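Local coordinates for mitotic checkpoint control protein kinase BUB1 (Drosophila melanogaster, PDB 6JKK) that probably acts as an ATP-dependent protein kinase at the kinetochore in the mitotic checkpoint, phosphorylating CENP-E, and is represented here by its C-terminal kinase domain, at residues A[95-100]-A[206-211]; A[112-117]-A[171-176]; A[212-217]-A[243-248]. All blocks are in the same frame, centred on the assembly; numbering follows the deposited sequence. Where two conformers were deposited one is given.

Contact 1 of 3, residues A[95-100]-A[206-211]; sequences FYICLE and IDFGVS
CG2 of Ile97 stands trans to its backbone N, which aims this methyl away from helix 92-104, while a chi1 of -60° swings the Phe208 ring to the side of its own N; the methyl and Phe208 CB then meet at 3.6 Å. This is the DFG motif, residues 207-209, packed under the kinase C-helix. The arrangement is consistent with a regulatory spine, with Cys98 at the C-helix position and Phe208 at the DFG position; the Phe208 ring goes on to meet that of His180. In one of its two conformers Cys98 brings SG to 3.5 Å from Phe208 CD2. The sulfur is 4.7 Å from the ring centroid and 65° off the ring normal, an oblique sulfur-aromatic contact that is doubtful, holding for this conformer alone. A type I turn from Phe208 to Ser211, with Ser211 N bonded to Phe208 O at 3.3 Å, folds both residues back against one side chain, and Ile97 CG2 also reaches Ser211 CB at 3.8 Å. An alanine in place of Ile97 lacks both branches and would probably leave Phe208 CB and Ser211 CB without their apolar partner, opening a gap between helix and turn. Asp207 forms a salt bridge with Lys85, the predicted ATP-binding lysine. Ser211 OG is hydrogen-bonded to His180 O and lies at the edge of the Phe208 ring, in its plane.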
loop_
_atom_site.group_PDB
_atom_site.type_symbol
_atom_site.label_atom_id
_atom_site.label_comp_id
_atom_site.label_asym_id
_atom_site.label_seq_id
_atom_site.Cartn_x
_atom_site.Cartn_y
_atom_site.Cartn_z
ATOM N N PHE A 95 8.232 6.129 -10.504
ATOM C CA PHE A 95 8.369 7.575 -10.368
ATOM C C PHE A 95 7.149 8.242 -11.009
ATOM O O PHE A 95 6.548 9.144 -10.417
ATOM C CB PHE A 95 9.682 8.049 -11.019
ATOM C CG PHE A 95 10.109 9.451 -10.635
ATOM C CD1 PHE A 95 9.585 10.085 -9.512
ATOM C CD2 PHE A 95 11.034 10.143 -11.422
ATOM C CE1 PHE A 95 9.982 11.382 -9.170
ATOM C CE2 PHE A 95 11.437 11.435 -11.091
ATOM C CZ PHE A 95 10.911 12.060 -9.969
ATOM N N TYR A 96 6.760 7.776 -12.195
ATOM C CA TYR A 96 5.575 8.315 -12.872
ATOM C C TYR A 96 4.312 8.231 -12.007
ATOM O O TYR A 96 3.620 9.233 -11.826
ATOM C CB TYR A 96 5.324 7.610 -14.217
ATOM C CG TYR A 96 3.925 7.874 -14.759
ATOM C CD1 TYR A 96 3.620 9.069 -15.402
ATOM C CD2 TYR A 96 2.907 6.932 -14.610
ATOM C CE1 TYR A 96 2.336 9.323 -15.879
ATOM C CE2 TYR A 96 1.617 7.175 -15.086
ATOM C CZ TYR A 96 1.343 8.370 -15.721
ATOM O OH TYR A 96 0.074 8.622 -16.202
ATOM N N ILE A 97 4.016 7.041 -11.488
ATOM C CA ILE A 97 2.820 6.853 -10.664
ATOM C C ILE A 97 2.819 7.802 -9.464
ATOM O O ILE A 97 1.815 8.461 -9.179
ATOM C CB ILE A 97 2.681 5.393 -10.158
ATOM C CG1 ILE A 97 2.409 4.425 -11.321
ATOM C CG2 ILE A 97 1.589 5.302 -9.084
ATOM C CD1 ILE A 97 1.114 4.700 -12.100
ATOM N N CYS A 98 3.949 7.879 -8.770
ATOM C CA CYS A 98 4.049 8.702 -7.569
ATOM C C CYS A 98 3.867 10.175 -7.877
ATOM O O CYS A 98 3.190 10.892 -7.139
ATOM C CB CYS A 98 5.391 8.484 -6.879
ATOM S SG CYS A 98 5.479 6.917 -6.026
ATOM N N LEU A 99 4.467 10.626 -8.971
ATOM C CA LEU A 99 4.287 12.007 -9.402
ATOM C C LEU A 99 2.801 12.275 -9.670
ATOM O O LEU A 99 2.263 13.316 -9.263
ATOM C CB LEU A 99 5.120 12.277 -10.661
ATOM C CG LEU A 99 6.634 12.356 -10.444
ATOM C CD1 LEU A 99 7.384 12.280 -11.773
ATOM C CD2 LEU A 99 7.001 13.636 -9.700
ATOM N N GLU A 100 2.139 11.337 -10.349
ATOM C CA GLU A 100 0.727 11.518 -10.711
ATOM C C GLU A 100 -0.160 11.535 -9.483
ATOM O O GLU A 100 -1.071 12.355 -9.384
ATOM C CB GLU A 100 0.252 10.432 -11.683
ATOM C CG GLU A 100 0.615 10.700 -13.142
ATOM C CD GLU A 100 0.140 12.063 -13.620
ATOM O OE1 GLU A 100 -1.089 12.260 -13.755
ATOM O OE2 GLU A 100 0.993 12.939 -13.844
ATOM N N ILE A 206 2.649 2.655 0.369
ATOM C CA ILE A 206 3.945 2.795 -0.301
ATOM C C ILE A 206 4.118 1.769 -1.420
ATOM O O ILE A 206 3.312 0.838 -1.556
ATOM C CB ILE A 206 5.101 2.595 0.703
ATOM C CG1 ILE A 206 5.138 1.136 1.180
ATOM C CG2 ILE A 206 4.955 3.540 1.901
ATOM C CD1 ILE A 206 6.373 0.746 2.023
ATOM N N ASP A 207 5.187 1.939 -2.202
ATOM C CA ASP A 207 5.615 0.957 -3.197
ATOM C C ASP A 207 4.658 0.845 -4.382
ATOM O O ASP A 207 3.963 -0.157 -4.546
ATOM C CB ASP A 207 5.867 -0.417 -2.554
ATOM C CG ASP A 207 7.266 -0.542 -1.966
ATOM O OD1 ASP A 207 7.441 -1.332 -1.007
ATOM O OD2 ASP A 207 8.193 0.133 -2.464
ATOM N N PHE A 208 4.663 1.880 -5.212
ATOM C CA PHE A 208 3.802 1.954 -6.387
ATOM C C PHE A 208 4.497 1.421 -7.633
ATOM O O PHE A 208 4.195 1.844 -8.751
ATOM C CB PHE A 208 3.349 3.398 -6.594
ATOM C CG PHE A 208 2.568 3.942 -5.434
ATOM C CD1 PHE A 208 1.223 3.623 -5.281
ATOM C CD2 PHE A 208 3.180 4.753 -4.485
ATOM C CE1 PHE A 208 0.497 4.110 -4.201
ATOM C CE2 PHE A 208 2.462 5.249 -3.404
ATOM C CZ PHE A 208 1.120 4.926 -3.261
ATOM N N GLY A 209 5.409 0.472 -7.430
ATOM C CA GLY A 209 6.256 -0.035 -8.499
ATOM C C GLY A 209 5.545 -0.751 -9.637
ATOM O O GLY A 209 6.056 -0.796 -10.758
ATOM N N VAL A 210 4.378 -1.324 -9.355
ATOM C CA VAL A 210 3.600 -1.997 -10.394
ATOM C C VAL A 210 2.170 -1.465 -10.469
ATOM O O VAL A 210 1.256 -2.174 -10.892
ATOM C CB VAL A 210 3.581 -3.535 -10.203
ATOM C CG1 VAL A 210 4.973 -4.102 -10.354
ATOM C CG2 VAL A 210 2.996 -3.927 -8.839
ATOM N N SER A 211 1.976 -0.214 -10.061
ATOM C CA SER A 211 0.634 0.360 -10.027
ATOM C C SER A 211 0.086 0.569 -11.435
ATOM O O SER A 211 0.841 0.552 -12.413
ATOM C CB SER A 211 0.616 1.668 -9.227
ATOM O OG SER A 211 0.903 1.417 -7.863
#

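Contact 2 of 3, residues A[112-117]-A[171-176]; sequences PSYAHI and DHLHAM
The loop between the C-helix and the fourth strand of the kinase fold is held here, as in other kinases, against the end of the E-helix, helix 156-175. Tyr114 makes the connection, driving its ring from the loop toward His172, Leu173 and Met176. The hydroxyl travels furthest: OH sits 3.2 Å from His172 CB, which lies at the ring edge close to its plane. Leu173 N is also near, at 3.3 Å from Tyr114 OH, but the angle is too poor for a bond; the polar partner of the hydroxyl is Ile169 O, one turn earlier on the helix. With chi1 at -175°, Leu173 leans its CD1 to 3.9 Å from Tyr114 CE1. Met176 bends at chi3 (-80°) and turns its CE back to 4.1 Å from Tyr114 CE2. Both methyls come obliquely from the same side of the ring, whereas Ser113 CB rests over the other face. Ile101 of helix 92-104 touches both Tyr114 and Leu173, so the C-helix, the loop and the E-helix share one patch of packing. The imidazole of His172 leads away from the tyrosine, its ND1 hydrogen-bonded to Asp168 O.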
loop_
_atom_site.group_PDB
_atom_site.type_symbol
_atom_site.label_atom_id
_atom_site.label_comp_id
_atom_site.label_asym_id
_atom_site.label_seq_id
_atom_site.Cartn_x
_atom_site.Cartn_y
_atom_site.Cartn_z
ATOM N N PRO A 112 -0.406 12.971 3.454
ATOM C CA PRO A 112 0.532 12.079 4.155
ATOM C C PRO A 112 0.253 10.585 3.952
ATOM O O PRO A 112 1.064 9.756 4.389
ATOM C CB PRO A 112 0.309 12.432 5.633
ATOM C CG PRO A 112 -0.263 13.816 5.619
ATOM C CD PRO A 112 -1.136 13.838 4.400
ATOM N N SER A 113 -0.860 10.243 3.307
ATOM C CA SER A 113 -1.278 8.844 3.190
ATOM C C SER A 113 -0.616 8.097 2.041
ATOM O O SER A 113 -0.812 6.890 1.900
ATOM C CB SER A 113 -2.798 8.752 3.012
ATOM O OG SER A 113 -3.474 9.551 3.953
ATOM N N TYR A 114 0.140 8.809 1.208
ATOM C CA TYR A 114 0.791 8.181 0.062
ATOM C C TYR A 114 2.267 8.530 0.073
ATOM O O TYR A 114 2.625 9.689 0.293
ATOM C CB TYR A 114 0.144 8.654 -1.252
ATOM C CG TYR A 114 -1.355 8.468 -1.239
ATOM C CD1 TYR A 114 -1.922 7.214 -1.459
ATOM C CD2 TYR A 114 -2.197 9.533 -0.964
ATOM C CE1 TYR A 114 -3.294 7.037 -1.417
ATOM C CE2 TYR A 114 -3.570 9.367 -0.918
ATOM C CZ TYR A 114 -4.110 8.121 -1.145
ATOM O OH TYR A 114 -5.477 7.961 -1.105
ATOM N N ALA A 115 3.117 7.532 -0.158
ATOM C CA ALA A 115 4.560 7.750 -0.217
ATOM C C ALA A 115 4.876 8.869 -1.197
ATOM O O ALA A 115 4.234 8.975 -2.238
ATOM C CB ALA A 115 5.273 6.476 -0.633
ATOM N N HIS A 116 5.851 9.703 -0.847
ATOM C CA HIS A 116 6.288 10.799 -1.709
ATOM C C HIS A 116 7.761 10.575 -2.019
ATOM O O HIS A 116 8.562 10.332 -1.106
ATOM C CB HIS A 116 6.073 12.145 -0.999
ATOM C CG HIS A 116 6.580 13.332 -1.764
ATOM N ND1 HIS A 116 7.851 13.837 -1.593
ATOM C CD2 HIS A 116 5.978 14.130 -2.681
ATOM C CE1 HIS A 116 8.016 14.888 -2.383
ATOM N NE2 HIS A 116 6.895 15.085 -3.054
ATOM N N ILE A 117 8.116 10.604 -3.301
ATOM C CA ILE A 117 9.525 10.492 -3.677
ATOM C C ILE A 117 10.148 11.876 -3.541
ATOM O O ILE A 117 9.879 12.784 -4.344
ATOM C CB ILE A 117 9.697 9.866 -5.089
ATOM C CG1 ILE A 117 9.189 8.427 -5.072
ATOM C CG2 ILE A 117 11.174 9.890 -5.555
ATOM C CD1 ILE A 117 9.276 7.694 -6.402
ATOM N N ASP A 171 -9.930 4.259 -1.100
ATOM C CA ASP A 171 -11.033 4.987 -1.722
ATOM C C ASP A 171 -10.523 6.236 -2.446
ATOM O O ASP A 171 -10.860 6.479 -3.608
ATOM C CB ASP A 171 -12.077 5.363 -0.664
ATOM C CG ASP A 171 -13.436 5.701 -1.263
ATOM O OD1 ASP A 171 -13.850 5.048 -2.248
ATOM O OD2 ASP A 171 -14.101 6.619 -0.738
ATOM N N HIS A 172 -9.691 7.023 -1.771
ATOM C CA HIS A 172 -9.151 8.230 -2.391
ATOM C C HIS A 172 -8.189 7.902 -3.528
ATOM O O HIS A 172 -8.103 8.651 -4.502
ATOM C CB HIS A 172 -8.463 9.123 -1.355
ATOM C CG HIS A 172 -9.417 9.922 -0.520
ATOM N ND1 HIS A 172 -10.038 9.410 0.600
ATOM C CD2 HIS A 172 -9.860 11.195 -0.644
ATOM C CE1 HIS A 172 -10.822 10.332 1.128
ATOM N NE2 HIS A 172 -10.729 11.427 0.394
ATOM N N LEU A 173 -7.465 6.791 -3.410
ATOM C CA LEU A 173 -6.559 6.382 -4.489
ATOM C C LEU A 173 -7.338 5.997 -5.749
ATOM O O LEU A 173 -6.972 6.378 -6.862
ATOM C CB LEU A 173 -5.669 5.215 -4.044
ATOM C CG LEU A 173 -4.593 4.787 -5.048
ATOM C CD1 LEU A 173 -3.440 5.779 -5.057
ATOM C CD2 LEU A 173 -4.079 3.390 -4.748
ATOM N N HIS A 174 -8.413 5.231 -5.574
ATOM C CA HIS A 174 -9.214 4.807 -6.713
ATOM C C HIS A 174 -9.936 6.001 -7.349
ATOM O O HIS A 174 -10.135 6.043 -8.558
ATOM C CB HIS A 174 -10.184 3.694 -6.289
ATOM C CG HIS A 174 -9.499 2.400 -5.962
ATOM N ND1 HIS A 174 -10.180 1.282 -5.528
ATOM C CD2 HIS A 174 -8.191 2.051 -6.009
ATOM C CE1 HIS A 174 -9.320 0.298 -5.327
ATOM N NE2 HIS A 174 -8.105 0.739 -5.610
ATOM N N ALA A 175 -10.293 6.992 -6.538
ATOM C CA ALA A 175 -10.945 8.195 -7.057
ATOM C C ALA A 175 -10.030 8.973 -7.999
ATOM O O ALA A 175 -10.492 9.763 -8.835
ATOM C CB ALA A 175 -11.398 9.081 -5.911
ATOM N N MET A 176 -8.727 8.759 -7.842
ATOM C CA MET A 176 -7.721 9.367 -8.705
ATOM C C MET A 176 -7.400 8.476 -9.909
ATOM O O MET A 176 -6.552 8.822 -10.734
ATOM C CB MET A 176 -6.443 9.657 -7.906
ATOM C CG MET A 176 -6.584 10.799 -6.894
ATOM S SD MET A 176 -5.050 11.220 -6.027
ATOM C CE MET A 176 -4.986 9.940 -4.764
#

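Contact 3 of 3, residues A[212-217]-A[243-248]; sequences IDMKLF and WTYQLD
Met214 lays its CG beside the hydroxyl end of Tyr245, 3.4 Å from OH, and meets the ring obliquely with the same carbon 3.8 Å from CZ. Its chi2 and chi3 turn in the same sense (-62° and -72°), curling the chain rather than extending it. The curl carries the terminal methyl across to Thr244, where Met214 CE and Thr244 CG2 touch at 3.7 Å. A second apolar point lies at Ile212: its CD1 comes up to the edge of the Trp243 indole, near the ring plane and 4.1 Å from CZ3. Strand 212-213, which pairs antiparallel with strand 178-179, follows the DFG motif as the early part of the activation segment. The partner segment runs into helix 246-261, the F-helix of the kinase fold, and the contact thus joins two parts of the C-terminal lobe. Asp248, near the start of that helix, accepts bonds from the backbone N atoms of His180 and Ala181, tying it to the catalytic loop. Each segment also braces itself. Asp213 OD1 receives Lys215 N at 3.0 Å from above the carboxylate plane, forming an Asx turn, while Asp213 OD2 pairs with Arg104. On the other side, Gln246 OE1 is gripped by Thr244 N at 2.7 Å, a fairly straight bond (163°) whose donor is tilted from the carbonyl plane. The indole has its own polar tie, from Trp243 NE1 to Tyr225 O.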
loop_
_atom_site.group_PDB
_atom_site.type_symbol
_atom_site.label_atom_id
_atom_site.label_comp_id
_atom_site.label_asym_id
_atom_site.label_seq_id
_atom_site.Cartn_x
_atom_site.Cartn_y
_atom_site.Cartn_z
ATOM N N ILE A 212 -1.228 0.749 -11.534
ATOM C CA ILE A 212 -1.893 0.910 -12.825
ATOM C C ILE A 212 -2.592 2.264 -12.900
ATOM O O ILE A 212 -3.350 2.613 -11.997
ATOM C CB ILE A 212 -2.940 -0.198 -13.030
ATOM C CG1 ILE A 212 -2.281 -1.578 -12.976
ATOM C CG2 ILE A 212 -3.704 -0.003 -14.341
ATOM C CD1 ILE A 212 -3.280 -2.717 -12.902
ATOM N N ASP A 213 -2.334 3.029 -13.961
ATOM C CA ASP A 213 -3.022 4.300 -14.154
ATOM C C ASP A 213 -4.160 4.133 -15.154
ATOM O O ASP A 213 -3.927 4.021 -16.359
ATOM C CB ASP A 213 -2.051 5.395 -14.615
ATOM C CG ASP A 213 -2.715 6.758 -14.735
ATOM O OD1 ASP A 213 -3.913 6.887 -14.387
ATOM O OD2 ASP A 213 -2.036 7.706 -15.180
ATOM N N MET A 214 -5.389 4.126 -14.644
ATOM C CA MET A 214 -6.568 3.928 -15.484
ATOM C C MET A 214 -6.827 5.099 -16.432
ATOM O O MET A 214 -7.535 4.945 -17.429
ATOM C CB MET A 214 -7.805 3.662 -14.618
ATOM C CG MET A 214 -7.715 2.395 -13.791
ATOM S SD MET A 214 -7.565 0.917 -14.811
ATOM C CE MET A 214 -9.219 0.817 -15.490
ATOM N N LYS A 215 -6.253 6.264 -16.128
ATOM C CA LYS A 215 -6.444 7.449 -16.966
ATOM C C LYS A 215 -5.705 7.336 -18.300
ATOM O O LYS A 215 -5.949 8.115 -19.227
ATOM C CB LYS A 215 -6.029 8.725 -16.222
ATOM C CG LYS A 215 -6.922 9.062 -15.027
ATOM C CD LYS A 215 -6.771 10.524 -14.604
ATOM C CE LYS A 215 -7.586 10.832 -13.349
ATOM N NZ LYS A 215 -9.057 10.702 -13.575
ATOM N N LEU A 216 -4.811 6.358 -18.396
ATOM C CA LEU A 216 -4.064 6.113 -19.627
ATOM C C LEU A 216 -4.793 5.137 -20.549
ATOM O O LEU A 216 -4.320 4.840 -21.645
ATOM C CB LEU A 216 -2.668 5.579 -19.304
ATOM C CG LEU A 216 -1.712 6.561 -18.633
ATOM C CD1 LEU A 216 -0.345 5.931 -18.428
ATOM C CD2 LEU A 216 -1.596 7.821 -19.463
ATOM N N PHE A 217 -5.946 4.646 -20.102
ATOM C CA PHE A 217 -6.713 3.674 -20.871
ATOM C C PHE A 217 -8.103 4.221 -21.161
ATOM O O PHE A 217 -8.553 5.152 -20.493
ATOM C CB PHE A 217 -6.810 2.356 -20.091
ATOM C CG PHE A 217 -5.480 1.718 -19.815
ATOM C CD1 PHE A 217 -4.570 1.510 -20.842
ATOM C CD2 PHE A 217 -5.135 1.331 -18.526
ATOM C CE1 PHE A 217 -3.341 0.925 -20.596
ATOM C CE2 PHE A 217 -3.909 0.747 -18.269
ATOM C CZ PHE A 217 -3.009 0.545 -19.307
ATOM N N TRP A 243 -11.032 -7.810 -14.397
ATOM C CA TRP A 243 -10.916 -7.072 -13.143
ATOM C C TRP A 243 -10.243 -5.729 -13.375
ATOM O O TRP A 243 -9.480 -5.564 -14.323
ATOM C CB TRP A 243 -10.090 -7.861 -12.127
ATOM C CG TRP A 243 -8.763 -8.285 -12.659
ATOM C CD1 TRP A 243 -8.465 -9.473 -13.263
ATOM C CD2 TRP A 243 -7.546 -7.530 -12.639
ATOM N NE1 TRP A 243 -7.139 -9.503 -13.621
ATOM C CE2 TRP A 243 -6.553 -8.319 -13.248
ATOM C CE3 TRP A 243 -7.201 -6.260 -12.167
ATOM C CZ2 TRP A 243 -5.238 -7.879 -13.396
ATOM C CZ3 TRP A 243 -5.898 -5.826 -12.313
ATOM C CH2 TRP A 243 -4.933 -6.632 -12.918
ATOM N N THR A 244 -10.538 -4.774 -12.500
ATOM C CA THR A 244 -9.766 -3.544 -12.399
ATOM C C THR A 244 -9.499 -3.302 -10.920
ATOM O O THR A 244 -8.590 -3.896 -10.343
ATOM C CB THR A 244 -10.505 -2.329 -13.009
ATOM O OG1 THR A 244 -11.825 -2.236 -12.455
ATOM C CG2 THR A 244 -10.595 -2.457 -14.525
ATOM N N TYR A 245 -10.317 -2.458 -10.299
ATOM C CA TYR A 245 -10.112 -2.076 -8.898
ATOM C C TYR A 245 -10.299 -3.230 -7.904
ATOM O O TYR A 245 -9.819 -3.152 -6.770
ATOM C CB TYR A 245 -11.016 -0.889 -8.531
ATOM C CG TYR A 245 -10.787 0.327 -9.407
ATOM C CD1 TYR A 245 -9.785 1.246 -9.110
ATOM C CD2 TYR A 245 -11.571 0.555 -10.532
ATOM C CE1 TYR A 245 -9.570 2.355 -9.911
ATOM C CE2 TYR A 245 -11.364 1.656 -11.334
ATOM C CZ TYR A 245 -10.365 2.554 -11.020
ATOM O OH TYR A 245 -10.162 3.653 -11.826
ATOM N N GLN A 246 -10.978 -4.298 -8.325
ATOM C CA GLN A 246 -11.192 -5.463 -7.457
ATOM C C GLN A 246 -9.880 -6.024 -6.910
ATOM O O GLN A 246 -9.849 -6.600 -5.813
ATOM C CB GLN A 246 -11.940 -6.578 -8.199
ATOM C CG GLN A 246 -13.304 -6.186 -8.774
ATOM C CD GLN A 246 -13.214 -5.682 -10.204
ATOM O OE1 GLN A 246 -12.334 -4.892 -10.538
ATOM N NE2 GLN A 246 -14.124 -6.145 -11.057
ATOM N N LEU A 247 -8.802 -5.862 -7.677
ATOM C CA LEU A 247 -7.489 -6.387 -7.285
ATOM C C LEU A 247 -7.009 -5.763 -5.975
ATOM O O LEU A 247 -6.451 -6.450 -5.113
ATOM C CB LEU A 247 -6.455 -6.153 -8.398
ATOM C CG LEU A 247 -5.062 -6.748 -8.175
ATOM C CD1 LEU A 247 -5.151 -8.266 -8.037
ATOM C CD2 LEU A 247 -4.098 -6.375 -9.288
ATOM N N ASP A 248 -7.224 -4.457 -5.840
ATOM C CA ASP A 248 -6.862 -3.744 -4.620
ATOM C C ASP A 248 -7.783 -4.119 -3.466
ATOM O O ASP A 248 -7.337 -4.255 -2.328
ATOM C CB ASP A 248 -6.930 -2.237 -4.856
ATOM C CG ASP A 248 -5.659 -1.685 -5.440
ATOM O OD1 ASP A 248 -4.721 -2.479 -5.675
ATOM O OD2 ASP A 248 -5.601 -0.457 -5.662
#

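Overall arrangement
Contacts 1 and 2 lie 10 Å apart between centres and touch each other: Phe95 CD1 and Ile117 CD1 are 3.9 Å apart, and Phe208 CE2 is 4.0 Å from Ala115 N. Along the chain contact 2 is nested within the loop closed by contact 1, whereas contact 3 follows both. Contact 3 is linked to contact 1 by a probable hydrogen bond from Tyr96 OH to Asp213 OD2 (2.5 Å), and to contact 2 by one between His174 NE2 and Asp248 OD2 (2.8 Å). Of the three, contact 1 lies nearest the predicted ATP site, the side chain of Phe208 lying about 7 Å from that of Lys85.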